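Local coordinates for CMP/dCMP-type deaminase domain-containing protein (Aspergillus oryzae RIB40, PDB 7DRY) that probably catalyses a zinc-dependent deamination step of riboflavin biosynthesis, as the Rib2 deaminase of this fungus, at residues A[87-101]-A[124-138]. Sequence-based numbering, arbitrary orientation.
Sequences SEPDRKLVMYVTMEP and RKGIQKIYFGVKEPG
Tyr96 and Tyr131 lie side by side on neighbouring parallel strands of the cytidine deaminase fold, where strand 91-97, helix 112-117 and strand 127-132 form a beta-alpha-beta unit. Their ring planes are 13° apart, yet the 4.9 Å between centroids reflects a slide that leaves little overlap: Tyr96 passes CD2 and CE2 along CB and CG of Tyr131 and sets its OH above the rim of that ring. Val94 CG1 meets the same ring in its plane, at the CD1-CE1 edge, 3.4 Å from Tyr131 CD1. On the same side of the sheet, His5 stacks on Tyr131 and hydrogen-bonds to Tyr96 OH. In mid-pairing Met95 bonds through both backbone atoms: its N donates to Lys129 O at 2.9 Å and its O accepts from Tyr131 N. On the other face Met95 CB rests on Ile130 CD1, and Pro101, its side chain about 6 Å from the zinc ion, touches Ile130 CG2 through CD.

Past the corner at 98-99, Glu100 CA sits over the Phe132 face, 3.9 Å from the ring centroid and 17° off the normal, a CH-pi contact. With CG anti to the backbone N (chi1 175°), Glu100 runs alongside that ring, and its OE2 accepts from Cys147 N.

At the other end Lys125 bends at chi3, carrying NZ to Arg91 O at 2.6 Å and to Glu88 O at 2.8 Å; Arg91 N approaches Glu88 O from the opposite face of the carbonyl plane.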
ATOM      1  N   SER A  87      -2.961  13.565  12.511  1.00 14.26           N
ATOM      2  CA  SER A  87      -4.415  13.674  12.524  1.00 14.99           C
ATOM      3  C   SER A  87      -4.723  15.161  12.706  1.00 18.90           C
ATOM      4  O   SER A  87      -4.966  15.632  13.817  1.00 25.23           O
ATOM      5  CB  SER A  87      -5.025  12.826  13.632  1.00 17.60           C
ATOM      6  OG  SER A  87      -6.436  12.755  13.490  1.00 21.33           O
ATOM      7  N   GLU A  88      -4.786  15.876  11.585  0.50 15.88           N
ATOM      8  CA  GLU A  88      -5.206  17.264  11.541  0.50 21.08           C
ATOM      9  C   GLU A  88      -6.481  17.360  10.712  0.50 17.96           C
ATOM     10  O   GLU A  88      -6.542  16.790   9.614  0.50 15.52           O
ATOM     11  CB  GLU A  88      -4.107  18.125  10.903  0.50 27.06           C
ATOM     12  CG  GLU A  88      -2.699  17.753  11.351  0.50 29.85           C
ATOM     13  CD  GLU A  88      -1.639  18.153  10.343  0.50 33.76           C
ATOM     14  OE1 GLU A  88      -0.929  17.254   9.832  0.50 30.19           O
ATOM     15  OE2 GLU A  88      -1.522  19.364  10.056  0.50 35.15           O
ATOM     16  N   PRO A  89      -7.513  18.059  11.187  0.50 18.33           N
ATOM     17  CA  PRO A  89      -8.833  17.937  10.544  0.50 17.94           C
ATOM     18  C   PRO A  89      -8.903  18.401   9.098  0.50 19.86           C
ATOM     19  O   PRO A  89      -9.769  17.906   8.366  0.50 21.19           O
ATOM     20  CB  PRO A  89      -9.748  18.760  11.454  0.50 22.69           C
ATOM     21  CG  PRO A  89      -9.041  18.809  12.771  0.50 23.96           C
ATOM     22  CD  PRO A  89      -7.579  18.827  12.440  0.50 15.40           C
ATOM     23  N   ASP A  90      -8.046  19.331   8.662  0.50 16.55           N
ATOM     24  CA  ASP A  90      -8.106  19.882   7.309  0.50 15.98           C
ATOM     25  C   ASP A  90      -7.235  19.128   6.314  0.50 15.64           C
ATOM     26  O   ASP A  90      -7.318  19.388   5.110  0.50 16.64           O
ATOM     27  CB  ASP A  90      -7.692  21.359   7.317  0.50 14.49           C
ATOM     28  CG  ASP A  90      -8.770  22.264   7.875  0.50 17.04           C
ATOM     29  OD1 ASP A  90      -9.858  21.756   8.228  0.50 17.22           O
ATOM     30  OD2 ASP A  90      -8.528  23.485   7.957  0.50 16.16           O
ATOM     31  N   ARG A  91      -6.406  18.216   6.796  1.00 14.87           N
ATOM     32  CA  ARG A  91      -5.571  17.346   5.985  1.00 12.11           C
ATOM     33  C   ARG A  91      -6.002  15.903   6.183  1.00 15.26           C
ATOM     34  O   ARG A  91      -6.509  15.531   7.246  1.00 16.67           O
ATOM     35  CB  ARG A  91      -4.081  17.455   6.352  1.00 13.10           C
ATOM     36  CG  ARG A  91      -3.529  18.854   6.180  1.00 14.47           C
ATOM     37  CD  ARG A  91      -2.051  18.913   6.515  1.00 15.17           C
ATOM     38  NE  ARG A  91      -1.303  18.393   5.385  1.00 28.83           N
ATOM     39  CZ  ARG A  91      -0.814  19.149   4.412  1.00 22.31           C
ATOM     40  NH1 ARG A  91      -0.972  20.464   4.437  1.00 26.58           N
ATOM     41  NH2 ARG A  91      -0.173  18.587   3.411  1.00 20.55           N
ATOM     42  N   LYS A  92      -5.798  15.097   5.149  1.00 13.14           N
ATOM     43  CA  LYS A  92      -6.110  13.679   5.200  1.00 12.65           C
ATOM     44  C   LYS A  92      -4.876  12.877   4.828  1.00 13.56           C
ATOM     45  O   LYS A  92      -4.012  13.340   4.078  1.00 12.55           O
ATOM     46  CB  LYS A  92      -7.262  13.314   4.252  1.00 14.33           C
ATOM     47  CG  LYS A  92      -6.977  13.524   2.770  1.00 16.46           C
ATOM     48  CD  LYS A  92      -8.173  13.026   1.948  1.00 21.65           C
ATOM     49  CE  LYS A  92      -8.074  13.408   0.481  1.00 24.66           C
ATOM     50  NZ  LYS A  92      -9.343  13.041  -0.236  1.00 30.01           N
ATOM     51  N   LEU A  93      -4.806  11.664   5.361  1.00 11.98           N
ATOM     52  CA  LEU A  93      -3.738  10.736   5.022  1.00  9.27           C
ATOM     53  C   LEU A  93      -4.212   9.861   3.872  1.00 10.77           C
ATOM     54  O   LEU A  93      -5.322   9.312   3.910  1.00 12.71           O
ATOM     55  CB  LEU A  93      -3.398   9.856   6.220  1.00 11.68           C
ATOM     56  CG  LEU A  93      -2.670  10.551   7.367  1.00 11.96           C
ATOM     57  CD1 LEU A  93      -2.565   9.594   8.547  1.00 13.11           C
ATOM     58  CD2 LEU A  93      -1.278  10.993   6.917  1.00 13.18           C
ATOM     59  N   VAL A  94      -3.379   9.759   2.848  1.00 10.85           N
ATOM     60  CA  VAL A  94      -3.657   8.961   1.664  1.00 10.63           C
ATOM     61  C   VAL A  94      -2.459   8.050   1.457  1.00 11.05           C
ATOM     62  O   VAL A  94      -1.313   8.499   1.560  1.00 12.20           O
ATOM     63  CB  VAL A  94      -3.842   9.880   0.442  1.00 13.99           C
ATOM     64  CG1 VAL A  94      -3.911   9.079  -0.831  1.00 21.58           C
ATOM     65  CG2 VAL A  94      -5.077  10.762   0.628  1.00 15.05           C
ATOM     66  N   MET A  95      -2.711   6.776   1.174  1.00  9.24           N
ATOM     67  CA  MET A  95      -1.643   5.839   0.859  1.00  9.39           C
ATOM     68  C   MET A  95      -1.704   5.435  -0.605  1.00 11.00           C
ATOM     69  O   MET A  95      -2.755   5.010  -1.098  1.00 12.43           O
ATOM     70  CB  MET A  95      -1.689   4.602   1.757  1.00 11.16           C
ATOM     71  CG  MET A  95      -0.478   3.697   1.532  1.00 11.77           C
ATOM     72  SD  MET A  95      -0.479   2.193   2.522  1.00 13.98           S
ATOM     73  CE  MET A  95       0.143   2.837   4.080  1.00 13.43           C
ATOM     74  N   TYR A  96      -0.581   5.602  -1.299  1.00  9.55           N
ATOM     75  CA  TYR A  96      -0.384   5.044  -2.627  1.00 10.57           C
ATOM     76  C   TYR A  96       0.350   3.718  -2.491  1.00 10.21           C
ATOM     77  O   TYR A  96       1.259   3.575  -1.668  1.00  9.39           O
ATOM     78  CB  TYR A  96       0.464   5.990  -3.477  1.00  9.81           C
ATOM     79  CG  TYR A  96      -0.236   7.271  -3.846  1.00  9.22           C
ATOM     80  CD1 TYR A  96      -0.176   8.396  -3.012  1.00 10.02           C
ATOM     81  CD2 TYR A  96      -0.956   7.373  -5.034  1.00 10.26           C
ATOM     82  CE1 TYR A  96      -0.829   9.576  -3.355  1.00 13.16           C
ATOM     83  CE2 TYR A  96      -1.615   8.545  -5.379  1.00 11.00           C
ATOM     84  CZ  TYR A  96      -1.540   9.645  -4.547  1.00 11.41           C
ATOM     85  OH  TYR A  96      -2.181  10.802  -4.892  1.00 13.79           O
ATOM     86  N   VAL A  97      -0.059   2.735  -3.283  1.00  9.94           N
ATOM     87  CA  VAL A  97       0.578   1.423  -3.246  1.00 10.67           C
ATOM     88  C   VAL A  97       0.406   0.799  -4.622  1.00 10.30           C
ATOM     89  O   VAL A  97      -0.627   0.996  -5.261  1.00 11.40           O
ATOM     90  CB  VAL A  97      -0.015   0.575  -2.096  1.00 15.30           C
ATOM     91  CG1 VAL A  97      -1.514   0.455  -2.221  1.00 18.54           C
ATOM     92  CG2 VAL A  97       0.629  -0.787  -2.013  1.00 14.19           C
ATOM     93  N   THR A  98       1.431   0.089  -5.111  1.00 10.14           N
ATOM     94  CA  THR A  98       1.341  -0.353  -6.503  1.00 10.65           C
ATOM     95  C   THR A  98       0.198  -1.343  -6.696  1.00 11.87           C
ATOM     96  O   THR A  98      -0.518  -1.273  -7.698  1.00 12.32           O
ATOM     97  CB  THR A  98       2.666  -0.907  -7.037  1.00 11.10           C
ATOM     98  OG1 THR A  98       3.100  -2.013  -6.238  1.00 12.27           O
ATOM     99  CG2 THR A  98       3.741   0.174  -7.070  1.00 11.00           C
ATOM    100  N   MET A  99      -0.003  -2.260  -5.749  1.00 11.54           N
ATOM    101  CA  MET A  99      -1.049  -3.270  -5.856  1.00 11.93           C
ATOM    102  C   MET A  99      -2.099  -3.075  -4.767  1.00 14.83           C
ATOM    103  O   MET A  99      -1.834  -2.473  -3.726  1.00 13.43           O
ATOM    104  CB  MET A  99      -0.444  -4.677  -5.761  1.00 12.31           C
ATOM    105  CG  MET A  99       0.604  -4.969  -6.841  1.00 13.12           C
ATOM    106  SD  MET A  99       1.155  -6.674  -6.872  1.00 15.25           S
ATOM    107  CE  MET A  99      -0.272  -7.500  -7.593  1.00 15.35           C
ATOM    108  N   GLU A 100      -3.304  -3.584  -5.035  1.00 13.84           N
ATOM    109  CA  GLU A 100      -4.407  -3.506  -4.087  1.00 15.49           C
ATOM    110  C   GLU A 100      -3.971  -4.063  -2.729  1.00 14.13           C
ATOM    111  O   GLU A 100      -3.364  -5.137  -2.678  1.00 14.56           O
ATOM    112  CB  GLU A 100      -5.565  -4.358  -4.621  1.00 15.23           C
ATOM    113  CG  GLU A 100      -6.747  -4.486  -3.681  1.00 18.10           C
ATOM    114  CD  GLU A 100      -7.739  -5.531  -4.152  1.00 22.88           C
ATOM    115  OE1 GLU A 100      -7.492  -6.150  -5.204  1.00 29.99           O
ATOM    116  OE2 GLU A 100      -8.759  -5.747  -3.467  1.00 22.34           O
ATOM    117  N   PRO A 101      -4.255  -3.371  -1.625  1.00 12.81           N
ATOM    118  CA  PRO A 101      -3.908  -3.931  -0.307  1.00 12.46           C
ATOM    119  C   PRO A 101      -4.621  -5.249  -0.040  1.00 12.92           C
ATOM    120  O   PRO A 101      -5.811  -5.407  -0.326  1.00 14.52           O
ATOM    121  CB  PRO A 101      -4.360  -2.844   0.678  1.00 16.03           C
ATOM    122  CG  PRO A 101      -5.234  -1.919  -0.114  1.00 25.90           C
ATOM    123  CD  PRO A 101      -4.782  -2.001  -1.531  1.00 15.78           C
ATOM    124  N   ARG A 124      -8.092   9.814  16.345  1.00 21.14           N
ATOM    125  CA  ARG A 124      -7.178   9.833  15.212  1.00 20.57           C
ATOM    126  C   ARG A 124      -7.921   9.433  13.944  1.00 20.32           C
ATOM    127  O   ARG A 124      -8.556   8.374  13.896  1.00 22.10           O
ATOM    128  CB  ARG A 124      -6.011   8.874  15.451  1.00 20.83           C
ATOM    129  CG  ARG A 124      -5.126   9.250  16.638  1.00 26.47           C
ATOM    130  CD  ARG A 124      -3.976  10.149  16.201  1.00 26.44           C
ATOM    131  NE  ARG A 124      -3.327  10.792  17.338  1.00 37.10           N
ATOM    132  CZ  ARG A 124      -2.261  11.578  17.244  1.00 39.26           C
ATOM    133  NH1 ARG A 124      -1.719  11.825  16.058  1.00 29.17           N
ATOM    134  NH2 ARG A 124      -1.738  12.123  18.335  1.00 41.98           N
ATOM    135  N   LYS A 125      -7.819  10.274  12.911  1.00 16.84           N
ATOM    136  CA  LYS A 125      -8.555  10.032  11.673  1.00 16.16           C
ATOM    137  C   LYS A 125      -8.071   8.788  10.937  1.00 15.34           C
ATOM    138  O   LYS A 125      -8.867   8.115  10.270  1.00 18.30           O
ATOM    139  CB  LYS A 125      -8.425  11.241  10.749  1.00 15.74           C
ATOM    140  CG  LYS A 125      -9.006  12.487  11.338  1.00 17.13           C
ATOM    141  CD  LYS A 125      -9.404  13.469  10.264  1.00 30.96           C
ATOM    142  CE  LYS A 125      -8.208  14.202   9.723  1.00 35.99           C
ATOM    143  NZ  LYS A 125      -8.627  15.202   8.696  1.00 34.89           N
ATOM    144  N   GLY A 126      -6.780   8.492  10.999  1.00 14.29           N
ATOM    145  CA  GLY A 126      -6.250   7.375  10.247  1.00 13.63           C
ATOM    146  C   GLY A 126      -6.186   7.650   8.747  1.00 12.58           C
ATOM    147  O   GLY A 126      -6.353   8.771   8.266  1.00 15.70           O
ATOM    148  N   ILE A 127      -5.931   6.580   8.002  1.00 12.64           N
ATOM    149  CA  ILE A 127      -5.797   6.674   6.552  1.00 11.00           C
ATOM    150  C   ILE A 127      -7.182   6.767   5.930  1.00 13.83           C
ATOM    151  O   ILE A 127      -8.051   5.931   6.201  1.00 17.10           O
ATOM    152  CB  ILE A 127      -5.015   5.469   6.012  1.00 13.06           C
ATOM    153  CG1 ILE A 127      -3.603   5.485   6.593  1.00 12.81           C
ATOM    154  CG2 ILE A 127      -4.969   5.486   4.489  1.00 14.43           C
ATOM    155  CD1 ILE A 127      -2.820   4.205   6.358  1.00 14.12           C
ATOM    156  N   GLN A 128      -7.401   7.796   5.105  1.00 11.96           N
ATOM    157  CA  GLN A 128      -8.717   8.055   4.537  1.00 11.78           C
ATOM    158  C   GLN A 128      -8.905   7.528   3.120  1.00 11.92           C
ATOM    159  O   GLN A 128     -10.054   7.317   2.712  1.00 15.67           O
ATOM    160  CB  GLN A 128      -9.038   9.559   4.569  1.00 12.51           C
ATOM    161  CG  GLN A 128      -9.491  10.021   5.951  1.00 17.54           C
ATOM    162  CD  GLN A 128      -9.704  11.518   6.050  1.00 16.93           C
ATOM    163  OE1 GLN A 128      -9.034  12.188   6.833  1.00 19.53           O
ATOM    164  NE2 GLN A 128     -10.649  12.051   5.269  1.00 20.10           N
ATOM    165  N   LYS A 129      -7.828   7.305   2.368  1.00 12.53           N
ATOM    166  CA  LYS A 129      -7.975   6.891   0.980  1.00 11.24           C
ATOM    167  C   LYS A 129      -6.740   6.114   0.550  1.00 10.58           C
ATOM    168  O   LYS A 129      -5.623   6.435   0.971  1.00 10.49           O
ATOM    169  CB  LYS A 129      -8.192   8.105   0.064  1.00 14.40           C
ATOM    170  CG  LYS A 129      -8.491   7.740  -1.380  1.00 16.33           C
ATOM    171  CD  LYS A 129      -9.042   8.920  -2.175  1.00 17.40           C
ATOM    172  CE  LYS A 129      -9.563   8.441  -3.515  1.00 18.46           C
ATOM    173  NZ  LYS A 129     -10.280   9.522  -4.242  1.00 23.11           N
ATOM    174  N   ILE A 130      -6.961   5.092  -0.285  1.00 11.90           N
ATOM    175  CA  ILE A 130      -5.908   4.288  -0.909  1.00 11.79           C
ATOM    176  C   ILE A 130      -6.005   4.462  -2.420  1.00 12.23           C
ATOM    177  O   ILE A 130      -7.091   4.340  -2.996  1.00 13.68           O
ATOM    178  CB  ILE A 130      -6.060   2.791  -0.567  1.00 11.48           C
ATOM    179  CG1 ILE A 130      -6.317   2.574   0.929  1.00 14.10           C
ATOM    180  CG2 ILE A 130      -4.838   2.015  -1.036  1.00 15.44           C
ATOM    181  CD1 ILE A 130      -5.166   2.983   1.818  1.00 14.67           C
ATOM    182  N   TYR A 131      -4.872   4.731  -3.062  1.00 11.29           N
ATOM    183  CA  TYR A 131      -4.758   4.686  -4.514  1.00 11.01           C
ATOM    184  C   TYR A 131      -3.836   3.532  -4.874  1.00 11.92           C
ATOM    185  O   TYR A 131      -2.788   3.368  -4.253  1.00 11.50           O
ATOM    186  CB  TYR A 131      -4.105   5.959  -5.045  1.00 11.39           C
ATOM    187  CG  TYR A 131      -4.957   7.204  -4.968  1.00 11.57           C
ATOM    188  CD1 TYR A 131      -4.912   8.024  -3.855  1.00 13.50           C
ATOM    189  CD2 TYR A 131      -5.791   7.567  -6.015  1.00 15.91           C
ATOM    190  CE1 TYR A 131      -5.687   9.178  -3.777  1.00 14.62           C
ATOM    191  CE2 TYR A 131      -6.564   8.733  -5.949  1.00 18.73           C
ATOM    192  CZ  TYR A 131      -6.504   9.519  -4.822  1.00 21.43           C
ATOM    193  OH  TYR A 131      -7.267  10.667  -4.723  1.00 20.15           O
ATOM    194  N   PHE A 132      -4.216   2.734  -5.877  1.00 11.84           N
ATOM    195  CA  PHE A 132      -3.356   1.643  -6.327  1.00 11.21           C
ATOM    196  C   PHE A 132      -3.467   1.482  -7.839  1.00 12.26           C
ATOM    197  O   PHE A 132      -4.377   2.026  -8.471  1.00 13.51           O
ATOM    198  CB  PHE A 132      -3.632   0.338  -5.565  1.00 12.23           C
ATOM    199  CG  PHE A 132      -5.072  -0.078  -5.564  1.00 13.47           C
ATOM    200  CD1 PHE A 132      -5.565  -0.868  -6.583  1.00 17.99           C
ATOM    201  CD2 PHE A 132      -5.930   0.300  -4.540  1.00 17.61           C
ATOM    202  CE1 PHE A 132      -6.888  -1.272  -6.595  1.00 21.21           C
ATOM    203  CE2 PHE A 132      -7.253  -0.103  -4.546  1.00 18.16           C
ATOM    204  CZ  PHE A 132      -7.730  -0.887  -5.575  1.00 20.36           C
ATOM    205  N   GLY A 133      -2.536   0.714  -8.416  1.00 12.42           N
ATOM    206  CA  GLY A 133      -2.397   0.637  -9.861  1.00 13.76           C
ATOM    207  C   GLY A 133      -2.898  -0.632 -10.521  1.00 16.64           C
ATOM    208  O   GLY A 133      -3.091  -0.668 -11.744  1.00 20.27           O
ATOM    209  N   VAL A 134      -3.126  -1.680  -9.729  0.65 14.87           N
ATOM    210  CA  VAL A 134      -3.643  -2.954 -10.224  0.65 16.39           C
ATOM    211  C   VAL A 134      -4.621  -3.500  -9.194  0.65 17.47           C
ATOM    212  O   VAL A 134      -4.299  -3.565  -8.003  0.65 16.79           O
ATOM    213  CB  VAL A 134      -2.520  -3.983 -10.481  0.65 17.96           C
ATOM    214  CG1 VAL A 134      -3.110  -5.338 -10.866  0.65 19.59           C
ATOM    215  CG2 VAL A 134      -1.567  -3.500 -11.561  0.65 24.13           C
ATOM    216  N   LYS A 135      -5.808  -3.904  -9.649  1.00 19.37           N
ATOM    217  CA  LYS A 135      -6.836  -4.438  -8.757  1.00 22.71           C
ATOM    218  C   LYS A 135      -6.615  -5.930  -8.501  1.00 21.85           C
ATOM    219  O   LYS A 135      -7.478  -6.776  -8.714  1.00 23.85           O
ATOM    220  CB  LYS A 135      -8.232  -4.139  -9.293  1.00 27.84           C
ATOM    221  CG  LYS A 135      -9.275  -4.042  -8.183  1.00 27.20           C
ATOM    222  CD  LYS A 135     -10.666  -3.726  -8.709  1.00 30.42           C
ATOM    223  CE  LYS A 135     -11.668  -3.688  -7.566  1.00 35.42           C
ATOM    224  NZ  LYS A 135     -13.069  -3.501  -8.038  1.00 39.76           N
ATOM    225  N   GLU A 136      -5.410  -6.235  -8.026  1.00 20.11           N
ATOM    226  CA  GLU A 136      -5.027  -7.560  -7.571  1.00 23.05           C
ATOM    227  C   GLU A 136      -4.101  -7.340  -6.383  1.00 19.04           C
ATOM    228  O   GLU A 136      -3.280  -6.409  -6.398  1.00 17.38           O
ATOM    229  CB  GLU A 136      -4.285  -8.369  -8.645  1.00 25.40           C
ATOM    230  CG  GLU A 136      -5.108  -8.685  -9.885  1.00 31.94           C
ATOM    231  CD  GLU A 136      -6.319  -9.550  -9.587  1.00 44.05           C
ATOM    232  OE1 GLU A 136      -6.282 -10.329  -8.610  1.00 43.61           O
ATOM    233  OE2 GLU A 136      -7.312  -9.450 -10.337  1.00 48.55           O
ATOM    234  N   PRO A 137      -4.221  -8.155  -5.343  1.00 19.72           N
ATOM    235  CA  PRO A 137      -3.374  -7.980  -4.162  1.00 18.52           C
ATOM    236  C   PRO A 137      -1.978  -8.541  -4.392  1.00 17.51           C
ATOM    237  O   PRO A 137      -1.737  -9.342  -5.293  1.00 18.74           O
ATOM    238  CB  PRO A 137      -4.104  -8.795  -3.091  1.00 20.07           C
ATOM    239  CG  PRO A 137      -4.784  -9.887  -3.876  1.00 21.82           C
ATOM    240  CD  PRO A 137      -5.203  -9.244  -5.172  1.00 21.84           C
ATOM    241  N   GLY A 138      -1.058  -8.114  -3.533  1.00 16.25           N
ATOM    242  CA  GLY A 138       0.297  -8.625  -3.554  1.00 16.57           C
ATOM    243  C   GLY A 138       0.414  -9.949  -2.835  1.00 16.50           C
ATOM    244  O   GLY A 138       1.220 -10.098  -1.913  1.00 16.05           O
TER
HETATM  245  O   HOH W   1      -9.487  12.403  -3.125  1.00 45.88           O
HETATM  246  O   HOH W   2      -6.680  11.211   7.410  1.00 16.31           O